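Local coordinates for DNA/pantothenate metabolism flavoprotein (Streptomyces sparsogenes DSM 40356, PDB 7CFU), which probably catalyses an FMN-dependent decarboxylation of cysteine in a biosynthetic pathway, at residues A[23-28]-A[54-59]; A[77-82]-A[121-126]. All coordinates share one frame; numbering follows the deposited sequence.

Interaction 1 closes before interaction 2 opens along the chain, and their centres lie 8 Å apart. Interaction 1 pairs strands 23-28 and 52-57 of the parallel sheet; interaction 2 sets the loop 77-82 against the start of helix 123-130. Strand 52-57 is the direct link: Thr55 O with Val79 N and Met57 N with Val79 O, both 3.0 Å apart, are probable hydrogen bonds that lay the loop along this outermost strand, while Val56 packs against Val123 of the helix. The two contacts serve different flavins. Thr58 holds one FMN phosphate, whereas Trp82, Asp121 and Ala126 line another FMN, so one subunit contributes to separate cofactor sites within the assembly.

Interaction 1: residues A[23-28]-A[54-59]; sequences RLLWGV and RTVMTA. With FMN (flavin mononucleotide), chain Y.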
loop_
_atom_site.group_PDB
_atom_site.type_symbol
_atom_site.label_atom_id
_atom_site.label_comp_id
_atom_site.label_asym_id
_atom_site.label_seq_id
_atom_site.Cartn_x
_atom_site.Cartn_y
_atom_site.Cartn_z
ATOM N N ARG A 23 1.158 -39.626 14.120
ATOM C CA ARG A 23 1.121 -38.295 13.523
ATOM C C ARG A 23 0.606 -37.311 14.569
ATOM O O ARG A 23 -0.563 -37.367 14.972
ATOM C CB ARG A 23 0.259 -38.298 12.267
ATOM C CG ARG A 23 0.844 -39.183 11.177
ATOM C CD ARG A 23 -0.066 -39.362 9.982
ATOM N NE ARG A 23 -1.362 -39.934 10.318
ATOM C CZ ARG A 23 -2.307 -40.209 9.421
ATOM N NH1 ARG A 23 -2.088 -39.972 8.131
ATOM N NH2 ARG A 23 -3.471 -40.724 9.811
ATOM N N LEU A 24 1.483 -36.423 15.028
ATOM C CA LEU A 24 1.153 -35.484 16.093
ATOM C C LEU A 24 0.832 -34.119 15.494
ATOM O O LEU A 24 1.693 -33.493 14.868
ATOM C CB LEU A 24 2.306 -35.382 17.092
ATOM C CG LEU A 24 2.221 -34.313 18.173
ATOM C CD1 LEU A 24 1.012 -34.561 19.055
ATOM C CD2 LEU A 24 3.484 -34.338 19.004
ATOM N N LEU A 25 -0.407 -33.665 15.682
ATOM C CA LEU A 25 -0.814 -32.312 15.326
ATOM C C LEU A 25 -0.763 -31.442 16.576
ATOM O O LEU A 25 -1.357 -31.786 17.604
ATOM C CB LEU A 25 -2.214 -32.298 14.713
ATOM C CG LEU A 25 -2.700 -30.957 14.156
ATOM C CD1 LEU A 25 -1.784 -30.443 13.062
ATOM C CD2 LEU A 25 -4.120 -31.090 13.650
ATOM N N TRP A 26 -0.081 -30.307 16.477
ATOM C CA TRP A 26 0.293 -29.491 17.630
ATOM C C TRP A 26 -0.189 -28.055 17.429
ATOM O O TRP A 26 0.351 -27.330 16.588
ATOM C CB TRP A 26 1.806 -29.555 17.820
ATOM C CG TRP A 26 2.375 -28.781 18.947
ATOM C CD1 TRP A 26 1.702 -28.045 19.878
ATOM C CD2 TRP A 26 3.766 -28.642 19.251
ATOM N NE1 TRP A 26 2.594 -27.451 20.744
ATOM C CE2 TRP A 26 3.866 -27.811 20.385
ATOM C CE3 TRP A 26 4.935 -29.151 18.682
ATOM C CZ2 TRP A 26 5.086 -27.477 20.958
ATOM C CZ3 TRP A 26 6.146 -28.818 19.252
ATOM C CH2 TRP A 26 6.213 -27.990 20.379
ATOM N N GLY A 27 -1.188 -27.637 18.205
ATOM C CA GLY A 27 -1.687 -26.264 18.139
ATOM C C GLY A 27 -1.019 -25.351 19.156
ATOM O O GLY A 27 -0.837 -25.721 20.314
ATOM N N VAL A 28 -0.710 -24.123 18.725
ATOM C CA VAL A 28 0.009 -23.152 19.552
ATOM C C VAL A 28 -0.832 -21.886 19.652
ATOM O O VAL A 28 -1.181 -21.280 18.632
ATOM C CB VAL A 28 1.406 -22.820 18.993
ATOM C CG1 VAL A 28 2.107 -21.821 19.899
ATOM C CG2 VAL A 28 2.262 -24.070 18.843
ATOM N N ARG A 54 3.157 -31.706 12.800
ATOM C CA ARG A 54 2.669 -30.524 12.092
ATOM C C ARG A 54 2.028 -29.553 13.083
ATOM O O ARG A 54 1.292 -29.972 13.982
ATOM C CB ARG A 54 1.647 -30.897 11.014
ATOM C CG ARG A 54 2.201 -31.767 9.896
ATOM C CD ARG A 54 1.151 -32.044 8.828
ATOM N NE ARG A 54 1.716 -32.807 7.718
ATOM C CZ ARG A 54 2.364 -32.275 6.684
ATOM N NH1 ARG A 54 2.538 -30.961 6.605
ATOM N NH2 ARG A 54 2.842 -33.063 5.725
ATOM N N THR A 55 2.308 -28.258 12.919
ATOM C CA THR A 55 1.855 -27.225 13.842
ATOM C C THR A 55 0.816 -26.301 13.214
ATOM O O THR A 55 0.822 -26.046 12.005
ATOM C CB THR A 55 3.023 -26.380 14.346
ATOM O OG1 THR A 55 3.712 -25.809 13.230
ATOM C CG2 THR A 55 3.985 -27.223 15.176
ATOM N N VAL A 56 -0.098 -25.830 14.061
ATOM C CA VAL A 56 -1.079 -24.800 13.738
ATOM C C VAL A 56 -0.944 -23.698 14.780
ATOM O O VAL A 56 -0.968 -23.978 15.984
ATOM C CB VAL A 56 -2.520 -25.354 13.722
ATOM C CG1 VAL A 56 -3.523 -24.264 13.353
ATOM C CG2 VAL A 56 -2.639 -26.512 12.773
ATOM N N MET A 57 -0.766 -22.457 14.325
ATOM C CA MET A 57 -0.665 -21.302 15.207
ATOM C C MET A 57 -1.901 -20.423 15.068
ATOM O O MET A 57 -2.406 -20.214 13.960
ATOM C CB MET A 57 0.576 -20.461 14.901
ATOM C CG MET A 57 1.892 -21.219 14.994
ATOM S SD MET A 57 3.268 -20.093 14.752
ATOM C CE MET A 57 3.404 -19.349 16.371
ATOM N N THR A 58 -2.404 -19.931 16.196
ATOM C CA THR A 58 -3.388 -18.868 16.130
ATOM C C THR A 58 -2.729 -17.604 15.584
ATOM O O THR A 58 -1.499 -17.475 15.563
ATOM C CB THR A 58 -3.991 -18.597 17.514
ATOM O OG1 THR A 58 -3.007 -17.989 18.372
ATOM C CG2 THR A 58 -4.442 -19.890 18.126
ATOM N N ALA A 59 -3.564 -16.666 15.122
ATOM C CA ALA A 59 -3.032 -15.392 14.644
ATOM C C ALA A 59 -2.241 -14.695 15.740
ATOM O O ALA A 59 -1.233 -14.033 15.467
ATOM C CB ALA A 59 -4.161 -14.492 14.136
HETATM N N1 FMN Y . -3.604 -15.317 27.520
HETATM C C2 FMN Y . -3.688 -16.469 28.264
HETATM O O2 FMN Y . -4.783 -16.978 28.447
HETATM N N3 FMN Y . -2.552 -17.056 28.782
HETATM C C4 FMN Y . -1.320 -16.471 28.569
HETATM O O4 FMN Y . -0.309 -16.990 29.041
HETATM C C4A FMN Y . -1.234 -15.298 27.830
HETATM N N5 FMN Y . -0.013 -14.705 27.600
HETATM C C5A FMN Y . 0.067 -13.553 26.844
HETATM C C6 FMN Y . 1.304 -12.970 26.626
HETATM C C7 FMN Y . 1.394 -11.811 25.869
HETATM C C7M FMN Y . 2.741 -11.180 25.627
HETATM C C8 FMN Y . 0.246 -11.228 25.343
HETATM C C8M FMN Y . 0.368 -9.960 24.532
HETATM C C9 FMN Y . -1.000 -11.810 25.567
HETATM C C9A FMN Y . -1.087 -12.975 26.321
HETATM N N10 FMN Y . -2.315 -13.571 26.567
HETATM C C10 FMN Y . -2.384 -14.730 27.302
HETATM C "C1'" FMN Y . -3.571 -12.986 26.011
HETATM C "C2'" FMN Y . -3.911 -13.723 24.727
HETATM O "O2'" FMN Y . -2.829 -13.627 23.812
HETATM C "C3'" FMN Y . -5.219 -13.173 24.161
HETATM O "O3'" FMN Y . -6.289 -13.567 24.996
HETATM C "C4'" FMN Y . -5.467 -13.595 22.705
HETATM O "O4'" FMN Y . -6.674 -13.015 22.243
HETATM C "C5'" FMN Y . -5.552 -15.105 22.573
HETATM O "O5'" FMN Y . -5.552 -15.451 21.201
HETATM P P FMN Y . -5.594 -16.986 20.739
HETATM O O1P FMN Y . -6.390 -17.087 19.460
HETATM O O2P FMN Y . -4.182 -17.449 20.614
HETATM O O3P FMN Y . -6.289 -17.864 21.762
#
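Val56 O is approached twice from strand 23-28: Val28 N donates a hydrogen bond of 2.8 Å, and Gly27 CA adds a CH...O contact at 3.2 Å. This is one step of the parallel ladder of a beta-alpha-beta unit in a Rossmann-like sheet, where 23-28 lies between 52-57 and 101-107. Arg54 N to Leu24 O, Trp26 N to Arg54 O, Val56 N to Trp26 O and Thr58 N to Val28 O complete the alternation, and the short strand segments cross at only -23°. Val56 N stands apart in direction, tilted 32° from the carbonyl plane of Trp26 O. Leu25 has CG anti to its backbone N (chi1 -174°), from where CD1 packs on Val56 CG2 at 4.0 Å and sits 3.2 Å from Arg54 O. On the other face the Trp26 and Thr55 side chains run alongside each other, Trp26 CE3 lying 4.1 Å from Thr55 CG2; helix 37-48 packs on the indole, whose NE1 bonds Leu105 O. Beyond the ladder Thr58 stands at the N-cap of helix 59-65, where its OG1 also bonds Ala61 N. The same Thr58 OG1 donates to FMN O2P at 2.6 Å, tying the strand's end to the phosphate.

Interaction 2: residues A[77-82]-A[121-126]; sequences APVTDW and DDVLTA. With FMN (flavin mononucleotide), chain B.
Val123 CG2 sits over one face of the Trp82 indole, 3.6 Å from the centroid of its six-membered ring and 14° off the normal, a CH-pi contact. Trp82 CG is anti to the carbonyl carbon (chi1 -59°), from where the ring end comes nearer the helix, and the two side chains slide past each other in opposite directions. Val123 CG1, anti to the backbone N (chi1 171°), meets Val79 CG1 at 4.0 Å, leaving CG2 for the ring. On the indole's opposite face FMN C9 lies 4.0 Å above the plane, offset toward the rim, while Ala126 CB fills the edge 3.6 Å from Trp82 CH2. NE1 donates in plane to a water at 2.7 Å. Replacing Trp82 with an alanine here would probably leave Val123 CG2 and FMN C9 without the surface between them and the water without its donor. A second water bridges Thr80 O to Val123 N. Asp122 N-caps the helix: its OD1 takes Thr125 N nearly along its C-O axis and Thr125 OG1 on the anti side, from the opposite face. Within its own chain, the contact lies between strand 52-57, where Val56 touches Val123, and helix 91-98, whose Ala91 meets both Val123 and Trp82.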
loop_
_atom_site.group_PDB
_atom_site.type_symbol
_atom_site.label_atom_id
_atom_site.label_comp_id
_atom_site.label_asym_id
_atom_site.label_seq_id
_atom_site.Cartn_x
_atom_site.Cartn_y
_atom_site.Cartn_z
ATOM N N ALA A 77 6.278 -25.590 7.817
ATOM C CA ALA A 77 5.703 -24.282 8.039
ATOM C C ALA A 77 4.437 -24.471 8.862
ATOM O O ALA A 77 3.632 -25.358 8.551
ATOM C CB ALA A 77 5.385 -23.591 6.714
ATOM N N PRO A 78 4.249 -23.722 9.940
ATOM C CA PRO A 78 2.974 -23.804 10.658
ATOM C C PRO A 78 1.836 -23.277 9.797
ATOM O O PRO A 78 2.011 -22.384 8.967
ATOM C CB PRO A 78 3.197 -22.925 11.896
ATOM C CG PRO A 78 4.294 -21.987 11.504
ATOM C CD PRO A 78 5.179 -22.759 10.557
ATOM N N VAL A 79 0.665 -23.859 9.981
ATOM C CA VAL A 79 -0.547 -23.383 9.329
ATOM C C VAL A 79 -1.206 -22.339 10.223
ATOM O O VAL A 79 -1.447 -22.593 11.409
ATOM C CB VAL A 79 -1.507 -24.552 9.051
ATOM C CG1 VAL A 79 -2.849 -24.042 8.546
ATOM C CG2 VAL A 79 -0.869 -25.529 8.062
ATOM N N THR A 80 -1.504 -21.163 9.664
ATOM C CA THR A 80 -2.281 -20.175 10.410
ATOM C C THR A 80 -3.512 -19.728 9.638
ATOM O O THR A 80 -4.605 -19.636 10.200
ATOM C CB THR A 80 -1.435 -18.948 10.773
ATOM O OG1 THR A 80 -0.326 -19.353 11.573
ATOM C CG2 THR A 80 -2.274 -17.947 11.564
ATOM N N ASP A 81 -3.348 -19.407 8.366
ATOM C CA ASP A 81 -4.462 -18.985 7.535
ATOM C C ASP A 81 -4.927 -20.135 6.650
ATOM O O ASP A 81 -4.168 -21.055 6.339
ATOM C CB ASP A 81 -4.074 -17.771 6.696
ATOM C CG ASP A 81 -3.865 -16.533 7.547
ATOM O OD1 ASP A 81 -4.813 -16.142 8.257
ATOM O OD2 ASP A 81 -2.748 -15.980 7.542
ATOM N N TRP A 82 -6.201 -20.075 6.266
ATOM C CA TRP A 82 -6.771 -21.071 5.365
ATOM C C TRP A 82 -5.954 -21.220 4.085
ATOM O O TRP A 82 -5.856 -22.324 3.536
ATOM C CB TRP A 82 -8.214 -20.697 5.056
ATOM C CG TRP A 82 -9.042 -20.616 6.297
ATOM C CD1 TRP A 82 -9.396 -19.486 6.980
ATOM C CD2 TRP A 82 -9.579 -21.715 7.035
ATOM N NE1 TRP A 82 -10.143 -19.812 8.087
ATOM C CE2 TRP A 82 -10.266 -21.176 8.147
ATOM C CE3 TRP A 82 -9.559 -23.103 6.857
ATOM C CZ2 TRP A 82 -10.927 -21.978 9.075
ATOM C CZ3 TRP A 82 -10.213 -23.900 7.782
ATOM C CH2 TRP A 82 -10.892 -23.335 8.876
ATOM N N ASP A 121 -13.725 -20.241 14.740
ATOM C CA ASP A 121 -13.562 -19.012 13.966
ATOM C C ASP A 121 -12.127 -18.770 13.514
ATOM O O ASP A 121 -11.793 -17.645 13.126
ATOM C CB ASP A 121 -14.098 -17.802 14.743
ATOM C CG ASP A 121 -13.327 -17.515 16.023
ATOM O OD1 ASP A 121 -12.370 -18.251 16.355
ATOM O OD2 ASP A 121 -13.689 -16.528 16.703
ATOM N N ASP A 122 -11.265 -19.784 13.590
ATOM C CA ASP A 122 -9.963 -19.774 12.935
ATOM C C ASP A 122 -9.600 -21.220 12.625
ATOM O O ASP A 122 -10.338 -22.146 12.975
ATOM C CB ASP A 122 -8.888 -19.078 13.787
ATOM C CG ASP A 122 -8.583 -19.809 15.105
ATOM O OD1 ASP A 122 -9.210 -20.850 15.410
ATOM O OD2 ASP A 122 -7.691 -19.333 15.841
ATOM N N VAL A 123 -8.445 -21.417 11.982
ATOM C CA VAL A 123 -8.069 -22.765 11.556
ATOM C C VAL A 123 -7.950 -23.696 12.759
ATOM O O VAL A 123 -8.459 -24.827 12.733
ATOM C CB VAL A 123 -6.774 -22.747 10.721
ATOM C CG1 VAL A 123 -6.298 -24.168 10.476
ATOM C CG2 VAL A 123 -7.017 -22.059 9.387
ATOM N N LEU A 124 -7.311 -23.233 13.839
ATOM C CA LEU A 124 -7.074 -24.112 14.984
ATOM C C LEU A 124 -8.380 -24.632 15.566
ATOM O O LEU A 124 -8.564 -25.844 15.712
ATOM C CB LEU A 124 -6.283 -23.387 16.068
ATOM C CG LEU A 124 -6.000 -24.260 17.305
ATOM C CD1 LEU A 124 -5.202 -25.506 16.913
ATOM C CD2 LEU A 124 -5.300 -23.487 18.414
ATOM N N THR A 125 -9.313 -23.730 15.884
ATOM C CA THR A 125 -10.521 -24.169 16.571
ATOM C C THR A 125 -11.442 -24.937 15.635
ATOM O O THR A 125 -12.208 -25.792 16.088
ATOM C CB THR A 125 -11.256 -22.981 17.191
ATOM O OG1 THR A 125 -11.545 -22.006 16.182
ATOM C CG2 THR A 125 -10.393 -22.343 18.300
ATOM N N ALA A 126 -11.358 -24.666 14.330
ATOM C CA ALA A 126 -12.074 -25.479 13.355
ATOM C C ALA A 126 -11.474 -26.873 13.271
ATOM O O ALA A 126 -12.200 -27.862 13.116
ATOM C CB ALA A 126 -12.044 -24.813 11.975
HETATM N N1 FMN B . -16.947 -25.107 8.410
HETATM C C2 FMN B . -18.164 -25.706 8.642
HETATM O O2 FMN B . -18.620 -25.725 9.785
HETATM N N3 FMN B . -18.865 -26.280 7.589
HETATM C C4 FMN B . -18.348 -26.266 6.300
HETATM O O4 FMN B . -18.970 -26.789 5.364
HETATM C C4A FMN B . -17.120 -25.657 6.067
HETATM N N5 FMN B . -16.590 -25.623 4.788
HETATM C C5A FMN B . -15.377 -25.010 4.562
HETATM C C6 FMN B . -14.855 -24.975 3.275
HETATM C C7 FMN B . -13.628 -24.362 3.041
HETATM C C7M FMN B . -13.056 -24.327 1.647
HETATM C C8 FMN B . -12.927 -23.777 4.091
HETATM C C8M FMN B . -11.603 -23.125 3.809
HETATM C C9 FMN B . -13.449 -23.814 5.391
HETATM C C9A FMN B . -14.681 -24.429 5.624
HETATM N N10 FMN B . -15.219 -24.478 6.905
HETATM C C10 FMN B . -16.427 -25.080 7.129
HETATM C "C1'" FMN B . -14.505 -23.854 8.066
HETATM C "C2'" FMN B . -15.107 -22.470 8.267
HETATM O "O2'" FMN B . -14.896 -21.696 7.091
HETATM C "C3'" FMN B . -14.474 -21.825 9.501
HETATM O "O3'" FMN B . -14.915 -22.478 10.672
HETATM C "C4'" FMN B . -14.785 -20.334 9.576
HETATM O "O4'" FMN B . -14.142 -19.767 10.703
HETATM C "C5'" FMN B . -16.277 -20.081 9.685
HETATM O "O5'" FMN B . -16.443 -18.693 9.496
HETATM P P FMN B . -17.893 -18.013 9.538
HETATM O O1P FMN B . -17.777 -16.609 10.115
HETATM O O2P FMN B . -18.423 -17.969 8.120
HETATM O O3P FMN B . -18.818 -18.862 10.385
HETATM O O HOH W 1 -7.080 -18.989 11.138
HETATM O O HOH W 2 -11.163 -18.303 10.106
#